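Local coordinates for phenazine-1-carboxylate N-methyltransferase (Pseudomonas aeruginosa, PDB 2IP2), which transfers a methyl group from S-adenosyl-L-methionine to phenazine-1-carboxylate, giving 5-methylphenazine-1-carboxylate on the pathway to the blue virulence pigment pyocyanin, at residues Ser134-Cys139 and Arg144-Ala149; Leu181-Leu186 and Arg207-Ser212; Asp235-Ser240 and Arg259-Gly264; Leu286-Leu291 and Gly297-Thr302. All coordinates share one frame; numbering follows the deposited sequence. Where two conformers were deposited one is given.

Interaction 1 of 4, residues Ser134-Cys139 and Arg144-Ala149; sequences SYLKRC and RRFLLA
Leu136 and Phe146 supply the apolar part of this contact between two consecutive helices. The leucine methyl CD1 approaches the ring obliquely, coming within 3.5 Å of Phe146 CD2 and somewhat farther from CG and CE2. Its other methyl, CD2, rests 3.8 Å from Phe146 CB, so both methyls come from the same side, CD2 level with CB and CD1 alongside the ring. Phe146 has CG anti to its backbone N (chi1 -178°), a setting that swings the ring past the leucine and lets CD1 meet the CG-CD2-CE2 flank.

The polar part works through a third residue. Tyr135 OH and Arg145 NH2 lie 4.1 Å apart, with the hydroxyl near the plane of the guanidinium and at its edge, and the phenol ring turned 74° from that plane. The two groups do not bond to each other; both are tied to the same carboxylate oxygen, OE2 of Glu105, by a hydrogen bond from the tyrosine side and a salt bridge from the arginine. That shared partner explains why the two polar ends converge. The arginine chain is bent at chi3 (-71°), which brings its head round toward the first helix.

Helices 132-138 and 140-150 are joined by a tight corner at Cys139, which ends the first and stands at the N-cap of the second. Phe132 meets the Phe146 ring edge-to-face, Phe101 of helix 96-102 also packs on it, and Phe124 (edge-to-face) and Phe128 pack on the Tyr135 ring, so Phe146 and Tyr135 both lie among aromatic rings where helices 96-102, 132-138 and 140-150 meet.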
loop_
_atom_site.group_PDB
_atom_site.type_symbol
_atom_site.label_atom_id
_atom_site.label_comp_id
_atom_site.label_asym_id
_atom_site.label_seq_id
_atom_site.Cartn_x
_atom_site.Cartn_y
_atom_site.Cartn_z
ATOM N N SER A 134 -17.684 -11.476 16.471
ATOM C CA SER A 134 -18.784 -12.461 16.238
ATOM C C SER A 134 -18.392 -13.444 15.147
ATOM O O SER A 134 -18.600 -14.663 15.316
ATOM C CB SER A 134 -20.099 -11.798 15.874
ATOM O OG SER A 134 -20.516 -10.977 16.933
ATOM N N TYR A 135 -17.837 -12.908 14.042
ATOM C CA TYR A 135 -17.273 -13.718 12.920
ATOM C C TYR A 135 -16.225 -14.732 13.358
ATOM O O TYR A 135 -16.275 -15.880 12.903
ATOM C CB TYR A 135 -16.674 -12.781 11.836
ATOM C CG TYR A 135 -15.960 -13.415 10.674
ATOM C CD1 TYR A 135 -16.656 -13.897 9.578
ATOM C CD2 TYR A 135 -14.556 -13.491 10.653
ATOM C CE1 TYR A 135 -15.973 -14.487 8.477
ATOM C CE2 TYR A 135 -13.876 -14.065 9.573
ATOM C CZ TYR A 135 -14.591 -14.577 8.515
ATOM O OH TYR A 135 -13.921 -15.135 7.449
ATOM N N LEU A 136 -15.245 -14.307 14.166
ATOM C CA LEU A 136 -14.184 -15.199 14.671
ATOM C C LEU A 136 -14.729 -16.332 15.559
ATOM O O LEU A 136 -14.313 -17.482 15.404
ATOM C CB LEU A 136 -13.112 -14.430 15.464
ATOM C CG LEU A 136 -12.265 -13.454 14.637
ATOM C CD1 LEU A 136 -11.189 -12.969 15.619
ATOM C CD2 LEU A 136 -11.645 -14.049 13.411
ATOM N N LYS A 137 -15.654 -15.977 16.444
ATOM C CA LYS A 137 -16.245 -16.961 17.369
ATOM C C LYS A 137 -17.127 -17.926 16.574
ATOM O O LYS A 137 -17.161 -19.115 16.877
ATOM C CB LYS A 137 -17.077 -16.271 18.450
ATOM C CG LYS A 137 -16.825 -16.780 19.900
ATOM C CD LYS A 137 -17.661 -16.011 20.936
ATOM C CE LYS A 137 -17.152 -16.261 22.386
ATOM N NZ LYS A 137 -18.168 -15.908 23.468
ATOM N N ARG A 138 -17.814 -17.425 15.555
ATOM C CA ARG A 138 -18.694 -18.287 14.746
ATOM C C ARG A 138 -17.934 -19.208 13.800
ATOM O O ARG A 138 -18.314 -20.387 13.616
ATOM C CB ARG A 138 -19.714 -17.457 13.984
ATOM C CG ARG A 138 -20.655 -18.283 13.121
ATOM C CD ARG A 138 -21.548 -17.411 12.278
ATOM N NE ARG A 138 -20.820 -16.665 11.266
ATOM C CZ ARG A 138 -20.384 -17.171 10.108
ATOM N NH1 ARG A 138 -20.586 -18.461 9.796
ATOM N NH2 ARG A 138 -19.725 -16.382 9.251
ATOM N N CYS A 139 -16.867 -18.685 13.194
ATOM C CA CYS A 139 -16.187 -19.405 12.131
ATOM C C CYS A 139 -14.883 -19.902 12.703
ATOM O O CYS A 139 -13.881 -19.166 12.740
ATOM C CB CYS A 139 -15.879 -18.505 10.941
ATOM S SG CYS A 139 -17.297 -17.873 10.093
ATOM N N ARG A 144 -9.080 -19.672 14.126
ATOM C CA ARG A 144 -7.759 -20.306 14.030
ATOM C C ARG A 144 -6.736 -19.464 13.253
ATOM O O ARG A 144 -5.628 -19.195 13.722
ATOM C CB ARG A 144 -7.904 -21.666 13.322
ATOM C CG ARG A 144 -6.614 -22.521 13.249
ATOM C CD ARG A 144 -6.828 -23.774 12.373
ATOM N NE ARG A 144 -7.108 -23.461 10.963
ATOM C CZ ARG A 144 -6.193 -23.038 10.088
ATOM N NH1 ARG A 144 -4.937 -22.881 10.463
ATOM N NH2 ARG A 144 -6.536 -22.797 8.822
ATOM N N ARG A 145 -7.117 -19.030 12.072
ATOM C CA ARG A 145 -6.205 -18.181 11.278
ATOM C C ARG A 145 -5.852 -16.849 11.917
ATOM O O ARG A 145 -4.695 -16.309 11.755
ATOM C CB ARG A 145 -6.815 -17.964 9.921
ATOM C CG ARG A 145 -6.722 -19.247 9.034
ATOM C CD ARG A 145 -7.184 -18.951 7.612
ATOM N NE ARG A 145 -8.620 -18.727 7.524
ATOM C CZ ARG A 145 -9.150 -17.526 7.302
ATOM N NH1 ARG A 145 -8.354 -16.479 7.118
ATOM N NH2 ARG A 145 -10.464 -17.372 7.266
ATOM N N PHE A 146 -6.816 -16.278 12.637
ATOM C CA PHE A 146 -6.538 -14.964 13.236
ATOM C C PHE A 146 -5.506 -15.100 14.357
ATOM O O PHE A 146 -4.596 -14.229 14.518
ATOM C CB PHE A 146 -7.820 -14.235 13.705
ATOM C CG PHE A 146 -7.525 -12.861 14.277
ATOM C CD1 PHE A 146 -6.969 -11.881 13.452
ATOM C CD2 PHE A 146 -7.719 -12.579 15.618
ATOM C CE1 PHE A 146 -6.610 -10.617 13.991
ATOM C CE2 PHE A 146 -7.434 -11.278 16.122
ATOM C CZ PHE A 146 -6.877 -10.344 15.280
ATOM N N LEU A 147 -5.643 -16.180 15.142
ATOM C CA LEU A 147 -4.702 -16.477 16.201
ATOM C C LEU A 147 -3.291 -16.653 15.612
ATOM O O LEU A 147 -2.337 -16.089 16.131
ATOM C CB LEU A 147 -5.141 -17.725 17.012
ATOM C CG LEU A 147 -6.377 -17.596 17.936
ATOM C CD1 LEU A 147 -6.621 -18.922 18.632
ATOM C CD2 LEU A 147 -6.215 -16.455 18.955
ATOM N N LEU A 148 -3.165 -17.405 14.519
ATOM C CA LEU A 148 -1.878 -17.550 13.837
ATOM C C LEU A 148 -1.368 -16.183 13.334
ATOM O O LEU A 148 -0.176 -15.883 13.378
ATOM C CB LEU A 148 -2.021 -18.521 12.648
ATOM C CG LEU A 148 -1.706 -20.027 12.640
ATOM C CD1 LEU A 148 -1.540 -20.618 13.986
ATOM C CD2 LEU A 148 -2.689 -20.823 11.641
ATOM N N ALA A 149 -2.273 -15.349 12.859
ATOM C CA ALA A 149 -1.838 -14.008 12.431
ATOM C C ALA A 149 -1.343 -13.165 13.617
ATOM O O ALA A 149 -0.411 -12.360 13.484
ATOM C CB ALA A 149 -2.929 -13.322 11.735
#

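Interaction 2 of 4, residues Leu181-Leu186 and Arg207-Ser212; sequences LTKAIL and RDNLSS
Lys183 and Leu210 mark the closest approach of the two backbones, with CA atoms 7.0 Å apart. Residues 181-186 are continuous helix, whereas 207-212 contains a break: helix 204-209 stops, Leu210 leaves helical geometry, and the same residue is the N-cap of helix 211-215. The contact is therefore made by one face of a helix against the joint between two short ones.

Lys183 carries most of it. Its CG stands anti to the backbone N (chi1 164°), and the chain then bends at chi3 and chi4, so that CE and NZ arrive over the end of helix 204-209. NZ gives a weak hydrogen bond of 3.3 Å to Asn209 O. CE lies across the asparagine amide, 3.8 Å from both OD1 and ND2 of Asn209, the two side chains crossing at about a right angle. ND2 is hydrogen-bonded to Glu180 OE2 and Ser178 O. At the base of the lysine, CB lies 3.8 Å from Leu210 CD2, and the other leucine methyl, CD1, looks toward Thr182 CG2. The hydroxyl of Thr182 is directed to Asp173.

Chemically, the contact is mixed: Leu210 and Thr182 pack inward on strand 219-223, while the ammonium lies beside a carbonyl at the C-terminal end of helix 204-209, where the helix dipole would probably favour a positive charge even though the bond itself is weak.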
loop_
_atom_site.group_PDB
_atom_site.type_symbol
_atom_site.label_atom_id
_atom_site.label_comp_id
_atom_site.label_asym_id
_atom_site.label_seq_id
_atom_site.Cartn_x
_atom_site.Cartn_y
_atom_site.Cartn_z
ATOM N N LEU A 181 1.500 -14.805 25.716
ATOM C CA LEU A 181 2.389 -14.040 26.608
ATOM C C LEU A 181 2.925 -14.905 27.745
ATOM O O LEU A 181 4.154 -14.963 28.006
ATOM C CB LEU A 181 1.674 -12.796 27.156
ATOM C CG LEU A 181 2.408 -11.922 28.172
ATOM C CD1 LEU A 181 3.870 -11.557 27.741
ATOM C CD2 LEU A 181 1.577 -10.651 28.503
ATOM N N THR A 182 2.014 -15.630 28.379
ATOM C CA THR A 182 2.405 -16.591 29.419
ATOM C C THR A 182 3.415 -17.607 28.851
ATOM O O THR A 182 4.455 -17.870 29.467
ATOM C CB THR A 182 1.154 -17.300 29.962
ATOM O OG1 THR A 182 0.383 -16.342 30.717
ATOM C CG2 THR A 182 1.526 -18.459 30.884
ATOM N N LYS A 183 3.131 -18.138 27.662
ATOM C CA LYS A 183 4.033 -19.124 27.084
ATOM C C LYS A 183 5.416 -18.536 26.757
ATOM O O LYS A 183 6.417 -19.161 27.074
ATOM C CB LYS A 183 3.388 -19.779 25.866
ATOM C CG LYS A 183 4.354 -20.520 24.969
ATOM C CD LYS A 183 3.709 -20.671 23.615
ATOM C CE LYS A 183 2.532 -21.626 23.703
ATOM N NZ LYS A 183 2.939 -22.991 23.216
ATOM N N ALA A 184 5.466 -17.338 26.147
ATOM C CA ALA A 184 6.720 -16.609 25.915
ATOM C C ALA A 184 7.514 -16.456 27.236
ATOM O O ALA A 184 8.740 -16.749 27.302
ATOM C CB ALA A 184 6.444 -15.231 25.275
ATOM N N ILE A 185 6.827 -16.110 28.315
ATOM C CA ILE A 185 7.539 -15.900 29.575
ATOM C C ILE A 185 8.161 -17.215 30.091
ATOM O O ILE A 185 9.361 -17.258 30.431
ATOM C CB ILE A 185 6.667 -15.242 30.685
ATOM C CG1 ILE A 185 6.289 -13.807 30.299
ATOM C CG2 ILE A 185 7.402 -15.299 32.045
ATOM C CD1 ILE A 185 4.943 -13.347 30.928
ATOM N N LEU A 186 7.359 -18.278 30.136
ATOM C CA LEU A 186 7.840 -19.542 30.666
ATOM C C LEU A 186 8.871 -20.219 29.766
ATOM O O LEU A 186 9.689 -21.019 30.262
ATOM C CB LEU A 186 6.688 -20.470 31.029
ATOM C CG LEU A 186 5.663 -19.868 32.016
ATOM C CD1 LEU A 186 4.274 -20.524 31.870
ATOM C CD2 LEU A 186 6.122 -19.893 33.444
ATOM N N ARG A 207 -6.075 -23.983 27.319
ATOM C CA ARG A 207 -5.859 -25.273 27.968
ATOM C C ARG A 207 -5.137 -26.149 26.955
ATOM O O ARG A 207 -4.250 -26.929 27.310
ATOM C CB ARG A 207 -7.227 -25.866 28.345
ATOM C CG ARG A 207 -7.213 -26.977 29.337
ATOM C CD ARG A 207 -8.667 -27.301 29.800
ATOM N NE ARG A 207 -9.286 -26.237 30.599
ATOM C CZ ARG A 207 -8.903 -25.865 31.827
ATOM N NH1 ARG A 207 -7.863 -26.450 32.432
ATOM N NH2 ARG A 207 -9.556 -24.891 32.462
ATOM N N ASP A 208 -5.482 -25.960 25.686
ATOM C CA ASP A 208 -4.832 -26.651 24.588
ATOM C C ASP A 208 -3.452 -26.068 24.241
ATOM O O ASP A 208 -2.444 -26.808 24.158
ATOM C CB ASP A 208 -5.746 -26.570 23.361
ATOM C CG ASP A 208 -5.343 -27.522 22.275
ATOM O OD1 ASP A 208 -4.493 -27.149 21.413
ATOM O OD2 ASP A 208 -5.917 -28.652 22.268
ATOM N N ASN A 209 -3.403 -24.738 24.066
ATOM C CA ASN A 209 -2.179 -24.069 23.626
ATOM C C ASN A 209 -1.050 -24.210 24.639
ATOM O O ASN A 209 0.131 -24.260 24.281
ATOM C CB ASN A 209 -2.461 -22.580 23.334
ATOM C CG ASN A 209 -1.302 -21.895 22.606
ATOM O OD1 ASN A 209 -0.615 -22.511 21.788
ATOM N ND2 ASN A 209 -1.084 -20.597 22.895
ATOM N N LEU A 210 -1.436 -24.292 25.906
ATOM C CA LEU A 210 -0.543 -24.394 27.036
ATOM C C LEU A 210 -0.511 -25.794 27.645
ATOM O O LEU A 210 -0.084 -25.926 28.791
ATOM C CB LEU A 210 -1.000 -23.426 28.165
ATOM C CG LEU A 210 -0.946 -21.899 27.893
ATOM C CD1 LEU A 210 -1.435 -21.212 29.110
ATOM C CD2 LEU A 210 0.442 -21.366 27.564
ATOM N N SER A 211 -0.925 -26.824 26.899
ATOM C CA SER A 211 -1.006 -28.157 27.491
ATOM C C SER A 211 0.285 -28.604 28.183
ATOM O O SER A 211 0.242 -29.089 29.326
ATOM C CB SER A 211 -1.508 -29.212 26.491
ATOM O OG SER A 211 -0.800 -29.212 25.264
ATOM N N SER A 212 1.422 -28.437 27.508
ATOM C CA SER A 212 2.683 -28.918 28.035
ATOM C C SER A 212 2.977 -28.258 29.358
ATOM O O SER A 212 3.295 -28.933 30.339
ATOM C CB SER A 212 3.838 -28.657 27.067
ATOM O OG SER A 212 3.750 -29.569 25.990
#

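Interaction 3 of 4, residues Asp235-Ser240 and Arg259-Gly264; sequences DIYLLS and REAMAG
Tyr237 reaches out from strand 236-240 to the end of helix 248-261, its CB directed at the segment 259-264. From CB the ring heads for the turn where the helix gives out. CD1 comes to 3.8 Å of Met262 CB, and the next atom, CE1, is closer still at 3.4 Å from the same carbon, the methionine lying obliquely to the ring. CZ faces the Met262 backbone, 3.9 Å from CA. At the tip, OH is 3.8 Å from Ala261 CB and near that residue's carbonyl, but its hydrogen bonds go to Pro231 O and Gly234 N in the preceding loop. Those bonds fix the far end of the ring against the turn. The thioether of Met262 runs the other way, extended beyond CG.

Just before the strand, a water links the two segments. Asp235 OD1 touches Ala263 CB at 3.6 Å and accepts a hydrogen bond from this water, which also donates to Gly264 O; OD2 is bound to Ser170 N.

This is packing inside a beta-alpha-beta crossover, strand 236-240, helix 248-261 and parallel strand 267-272, a unit of the Rossmann-like fold of class I methyltransferases.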
loop_
_atom_site.group_PDB
_atom_site.type_symbol
_atom_site.label_atom_id
_atom_site.label_comp_id
_atom_site.label_asym_id
_atom_site.label_seq_id
_atom_site.Cartn_x
_atom_site.Cartn_y
_atom_site.Cartn_z
ATOM N N ASP A 235 3.914 -11.153 41.891
ATOM C CA ASP A 235 4.969 -10.134 41.751
ATOM C C ASP A 235 4.745 -9.239 40.525
ATOM O O ASP A 235 5.004 -8.022 40.571
ATOM C CB ASP A 235 6.358 -10.782 41.683
ATOM C CG ASP A 235 6.670 -11.613 42.940
ATOM O OD1 ASP A 235 6.485 -11.070 44.062
ATOM O OD2 ASP A 235 7.062 -12.776 42.775
ATOM N N ILE A 236 4.279 -9.852 39.434
ATOM C CA ILE A 236 4.089 -9.098 38.178
ATOM C C ILE A 236 2.663 -9.384 37.634
ATOM O O ILE A 236 2.309 -10.561 37.416
ATOM C CB ILE A 236 5.160 -9.490 37.134
ATOM C CG1 ILE A 236 6.561 -9.138 37.641
ATOM C CG2 ILE A 236 4.870 -8.759 35.799
ATOM C CD1 ILE A 236 7.700 -9.870 36.952
ATOM N N TYR A 237 1.875 -8.326 37.431
ATOM C CA TYR A 237 0.500 -8.402 36.859
ATOM C C TYR A 237 0.563 -7.822 35.447
ATOM O O TYR A 237 0.761 -6.627 35.275
ATOM C CB TYR A 237 -0.504 -7.605 37.697
ATOM C CG TYR A 237 -0.835 -8.411 38.951
ATOM C CD1 TYR A 237 0.113 -8.555 39.980
ATOM C CD2 TYR A 237 -2.078 -9.048 39.074
ATOM C CE1 TYR A 237 -0.203 -9.348 41.109
ATOM C CE2 TYR A 237 -2.389 -9.818 40.198
ATOM C CZ TYR A 237 -1.439 -9.960 41.203
ATOM O OH TYR A 237 -1.742 -10.766 42.305
ATOM N N LEU A 238 0.370 -8.699 34.469
ATOM C CA LEU A 238 0.491 -8.346 33.034
ATOM C C LEU A 238 -0.900 -8.052 32.543
ATOM O O LEU A 238 -1.801 -8.900 32.682
ATOM C CB LEU A 238 1.031 -9.571 32.319
ATOM C CG LEU A 238 2.384 -10.063 32.808
ATOM C CD1 LEU A 238 2.522 -11.545 32.430
ATOM C CD2 LEU A 238 3.533 -9.152 32.390
ATOM N N LEU A 239 -1.081 -6.853 31.969
ATOM C CA LEU A 239 -2.325 -6.360 31.409
ATOM C C LEU A 239 -2.061 -6.115 29.913
ATOM O O LEU A 239 -1.667 -5.024 29.537
ATOM C CB LEU A 239 -2.733 -5.014 32.104
ATOM C CG LEU A 239 -3.590 -5.131 33.378
ATOM C CD1 LEU A 239 -3.006 -6.139 34.379
ATOM C CD2 LEU A 239 -3.825 -3.743 34.053
ATOM N N SER A 240 -2.200 -7.167 29.096
ATOM C CA SER A 240 -1.773 -7.107 27.693
ATOM C C SER A 240 -3.007 -6.948 26.856
ATOM O O SER A 240 -3.909 -7.810 26.884
ATOM C CB SER A 240 -1.013 -8.383 27.303
ATOM O OG SER A 240 -0.734 -8.469 25.900
ATOM N N ARG A 259 -4.096 -3.786 42.541
ATOM C CA ARG A 259 -3.364 -3.028 43.547
ATOM C C ARG A 259 -3.440 -3.711 44.916
ATOM O O ARG A 259 -2.461 -3.745 45.662
ATOM C CB ARG A 259 -3.934 -1.611 43.669
ATOM C CG ARG A 259 -3.062 -0.588 44.428
ATOM C CD ARG A 259 -3.820 0.779 44.529
ATOM N NE ARG A 259 -5.190 0.581 45.045
ATOM C CZ ARG A 259 -6.343 0.835 44.412
ATOM N NH1 ARG A 259 -6.389 1.311 43.156
ATOM N NH2 ARG A 259 -7.487 0.575 45.050
ATOM N N GLU A 260 -4.603 -4.251 45.197
ATOM C CA GLU A 260 -4.873 -4.905 46.448
ATOM C C GLU A 260 -4.414 -6.358 46.479
ATOM O O GLU A 260 -4.210 -6.897 47.552
ATOM C CB GLU A 260 -6.367 -4.838 46.740
ATOM C CG GLU A 260 -6.850 -3.473 47.179
ATOM C CD GLU A 260 -5.758 -2.619 47.835
ATOM O OE1 GLU A 260 -5.499 -2.783 49.052
ATOM O OE2 GLU A 260 -5.161 -1.761 47.129
ATOM N N ALA A 261 -4.255 -6.988 45.320
ATOM C CA ALA A 261 -3.941 -8.429 45.266
ATOM C C ALA A 261 -2.460 -8.709 45.258
ATOM O O ALA A 261 -1.999 -9.736 45.776
ATOM C CB ALA A 261 -4.598 -9.054 44.055
ATOM N N MET A 262 -1.702 -7.773 44.689
ATOM C CA MET A 262 -0.293 -7.993 44.406
ATOM C C MET A 262 0.569 -8.064 45.666
ATOM O O MET A 262 0.174 -7.523 46.690
ATOM C CB MET A 262 0.212 -6.917 43.446
ATOM C CG MET A 262 0.350 -5.547 44.035
ATOM S SD MET A 262 1.039 -4.467 42.785
ATOM C CE MET A 262 1.013 -2.907 43.656
ATOM N N ALA A 263 1.709 -8.762 45.567
ATOM C CA ALA A 263 2.770 -8.790 46.598
ATOM C C ALA A 263 3.377 -7.417 46.901
ATOM O O ALA A 263 3.209 -6.476 46.107
ATOM C CB ALA A 263 3.874 -9.752 46.169
ATOM N N GLY A 264 4.094 -7.313 48.041
ATOM C CA GLY A 264 4.931 -6.158 48.357
ATOM C C GLY A 264 5.924 -5.829 47.241
ATOM O O GLY A 264 6.694 -6.692 46.806
HETATM O O HOH W 1 6.639 -8.323 44.311
#

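Interaction 4 of 4, residues Leu286-Leu291 and Gly297-Thr302; sequences LWDVHL and GRHRTT
Asp288 OD1 receives the backbone N-H of His299 in a nearly straight bond, 3.2 Å long with an angle of 174° at the hydrogen. The donor meets the oxygen nearly along its C-O axis. A water donates to the same oxygen at 2.6 Å and to His299 O, so the carboxylate holds His299 N directly and His299 O through the water. The other oxygen, OD2, makes salt bridges to Arg60 and Arg63 of the second subunit, and those two positive partners probably keep the aspartate ionised. Farther along, Gly297 N bonds to Leu291 O at 3.2 Å.

Around these bonds is the packing. Leu291 lays its CD2 methyl over one face of the His299 imidazole, a CH-pi contact 3.6 Å from the ring centroid and nearest CE1. With CG anti to its backbone N (chi1 -170°), the leucine reaches the ring while its own CG presses on Gly297, 3.7 Å from CA. The edge of the imidazole turns to the helix backbone, with CD2 3.7 Å from Asp288 CA.

Helix 282-295 thus holds the loop that leads to helix 302-311 close against its side. Two helices of the second subunit cover the same region: from its helix 6-30 Trp20 stacks on His290, and from its helix 55-67 Glu56 pairs with Arg298 and Leu64 packs against Leu286 and Val289, placing this helix-loop contact at the dimer interface.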
loop_
_atom_site.group_PDB
_atom_site.type_symbol
_atom_site.label_atom_id
_atom_site.label_comp_id
_atom_site.label_asym_id
_atom_site.label_seq_id
_atom_site.Cartn_x
_atom_site.Cartn_y
_atom_site.Cartn_z
ATOM N N LEU A 286 -1.512 4.728 11.874
ATOM C CA LEU A 286 -2.047 3.782 10.890
ATOM C C LEU A 286 -2.689 2.570 11.622
ATOM O O LEU A 286 -3.819 2.116 11.276
ATOM C CB LEU A 286 -0.932 3.302 9.981
ATOM C CG LEU A 286 -1.352 2.335 8.834
ATOM C CD1 LEU A 286 -2.407 3.023 8.017
ATOM C CD2 LEU A 286 -0.162 2.084 7.958
ATOM N N TRP A 287 -1.973 2.012 12.600
ATOM C CA TRP A 287 -2.600 0.960 13.458
ATOM C C TRP A 287 -3.923 1.420 14.096
ATOM O O TRP A 287 -4.904 0.642 14.214
ATOM C CB TRP A 287 -1.645 0.499 14.546
ATOM C CG TRP A 287 -0.542 -0.420 14.070
ATOM C CD1 TRP A 287 0.816 -0.170 14.094
ATOM C CD2 TRP A 287 -0.702 -1.714 13.458
ATOM N NE1 TRP A 287 1.495 -1.243 13.553
ATOM C CE2 TRP A 287 0.592 -2.206 13.172
ATOM C CE3 TRP A 287 -1.812 -2.507 13.161
ATOM C CZ2 TRP A 287 0.810 -3.481 12.589
ATOM C CZ3 TRP A 287 -1.595 -3.798 12.615
ATOM C CH2 TRP A 287 -0.306 -4.258 12.347
ATOM N N ASP A 288 -3.975 2.685 14.513
ATOM C CA ASP A 288 -5.202 3.184 15.143
ATOM C C ASP A 288 -6.408 3.184 14.202
ATOM O O ASP A 288 -7.505 2.766 14.600
ATOM C CB ASP A 288 -4.958 4.581 15.659
ATOM C CG ASP A 288 -6.232 5.209 16.269
ATOM O OD1 ASP A 288 -6.649 4.709 17.328
ATOM O OD2 ASP A 288 -6.766 6.210 15.695
ATOM N N VAL A 289 -6.183 3.603 12.946
ATOM C CA VAL A 289 -7.294 3.647 11.989
ATOM C C VAL A 289 -7.688 2.226 11.623
ATOM O O VAL A 289 -8.876 1.893 11.509
ATOM C CB VAL A 289 -7.021 4.547 10.759
ATOM C CG1 VAL A 289 -8.228 4.504 9.806
ATOM C CG2 VAL A 289 -6.843 6.056 11.195
ATOM N N HIS A 290 -6.676 1.369 11.521
ATOM C CA HIS A 290 -6.947 -0.037 11.252
ATOM C C HIS A 290 -7.808 -0.675 12.356
ATOM O O HIS A 290 -8.739 -1.473 12.069
ATOM C CB HIS A 290 -5.633 -0.800 11.148
ATOM C CG HIS A 290 -5.828 -2.286 11.026
ATOM N ND1 HIS A 290 -6.524 -2.858 9.970
ATOM C CD2 HIS A 290 -5.436 -3.311 11.826
ATOM C CE1 HIS A 290 -6.510 -4.177 10.109
ATOM N NE2 HIS A 290 -5.866 -4.479 11.229
ATOM N N LEU A 291 -7.530 -0.326 13.619
ATOM C CA LEU A 291 -8.326 -0.861 14.746
ATOM C C LEU A 291 -9.813 -0.501 14.628
ATOM O O LEU A 291 -10.692 -1.342 14.893
ATOM C CB LEU A 291 -7.722 -0.411 16.097
ATOM C CG LEU A 291 -8.273 -1.053 17.376
ATOM C CD1 LEU A 291 -8.398 -2.568 17.213
ATOM C CD2 LEU A 291 -7.337 -0.775 18.526
ATOM N N GLY A 297 -12.405 -0.516 17.499
ATOM C CA GLY A 297 -11.614 -0.258 18.677
ATOM C C GLY A 297 -10.918 1.071 18.499
ATOM O O GLY A 297 -11.007 1.683 17.417
ATOM N N ARG A 298 -10.218 1.508 19.545
ATOM C CA ARG A 298 -9.280 2.631 19.414
ATOM C C ARG A 298 -8.124 2.537 20.416
ATOM O O ARG A 298 -8.241 1.844 21.416
ATOM C CB ARG A 298 -9.976 3.991 19.563
ATOM C CG ARG A 298 -10.407 4.391 20.978
ATOM C CD ARG A 298 -11.791 3.846 21.327
ATOM N NE ARG A 298 -12.764 3.861 20.215
ATOM C CZ ARG A 298 -13.708 4.793 20.022
ATOM N NH1 ARG A 298 -13.836 5.824 20.852
ATOM N NH2 ARG A 298 -14.537 4.696 18.986
ATOM N N HIS A 299 -7.025 3.232 20.132
ATOM C CA HIS A 299 -5.899 3.292 21.062
ATOM C C HIS A 299 -6.001 4.542 21.960
ATOM O O HIS A 299 -6.580 5.570 21.575
ATOM C CB HIS A 299 -4.556 3.199 20.304
ATOM C CG HIS A 299 -4.338 1.886 19.593
ATOM N ND1 HIS A 299 -4.241 0.683 20.257
ATOM C CD2 HIS A 299 -4.155 1.595 18.284
ATOM C CE1 HIS A 299 -4.040 -0.295 19.393
ATOM N NE2 HIS A 299 -3.967 0.233 18.187
ATOM N N ARG A 300 -5.493 4.442 23.195
ATOM C CA ARG A 300 -5.336 5.609 24.051
ATOM C C ARG A 300 -4.023 6.315 23.789
ATOM O O ARG A 300 -3.076 5.741 23.292
ATOM C CB ARG A 300 -5.356 5.178 25.510
ATOM C CG ARG A 300 -6.766 4.912 26.096
ATOM C CD ARG A 300 -6.646 4.774 27.595
ATOM N NE ARG A 300 -7.938 4.737 28.282
ATOM C CZ ARG A 300 -8.633 3.620 28.476
ATOM N NH1 ARG A 300 -8.174 2.454 28.003
ATOM N NH2 ARG A 300 -9.784 3.658 29.138
ATOM N N THR A 301 -3.929 7.579 24.168
ATOM C CA THR A 301 -2.627 8.198 24.153
ATOM C C THR A 301 -1.868 7.634 25.349
ATOM O O THR A 301 -2.463 7.153 26.351
ATOM C CB THR A 301 -2.684 9.739 24.301
ATOM O OG1 THR A 301 -3.317 10.066 25.541
ATOM C CG2 THR A 301 -3.409 10.408 23.097
ATOM N N THR A 302 -0.565 7.686 25.236
ATOM C CA THR A 302 0.334 7.270 26.317
ATOM C C THR A 302 -0.006 8.039 27.587
ATOM O O THR A 302 -0.103 7.445 28.677
ATOM C CB THR A 302 1.794 7.561 25.935
ATOM O OG1 THR A 302 2.104 6.898 24.693
ATOM C CG2 THR A 302 2.748 7.085 27.046
HETATM O O HOH W 2 -7.889 6.424 18.876
#

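In the fold
The four contacts follow one another along the chain, all within the O-methyltransferase domain. Interactions 2 and 3 touch directly: Ile185 CD1 lies 3.4 Å from Leu238 CD1, and Leu181 CD2 lies 3.6 Å from Ser240 CB, so the helix of one packs on the strand of the other. Interactions 2 and 4 lie on opposite sides of the chain's centre, their centres about 28 Å apart. Interaction 4 is the one of the four touched by the second subunit. Arg241, predicted to bind S-adenosyl-L-methionine, directly follows the strand of interaction 3; its side chain is about 8 Å from that of Phe146 and about 7 Å from that of His299. Leu210 of interaction 2 is about 10 Å, between side chains, from Asp198, also predicted to bind it.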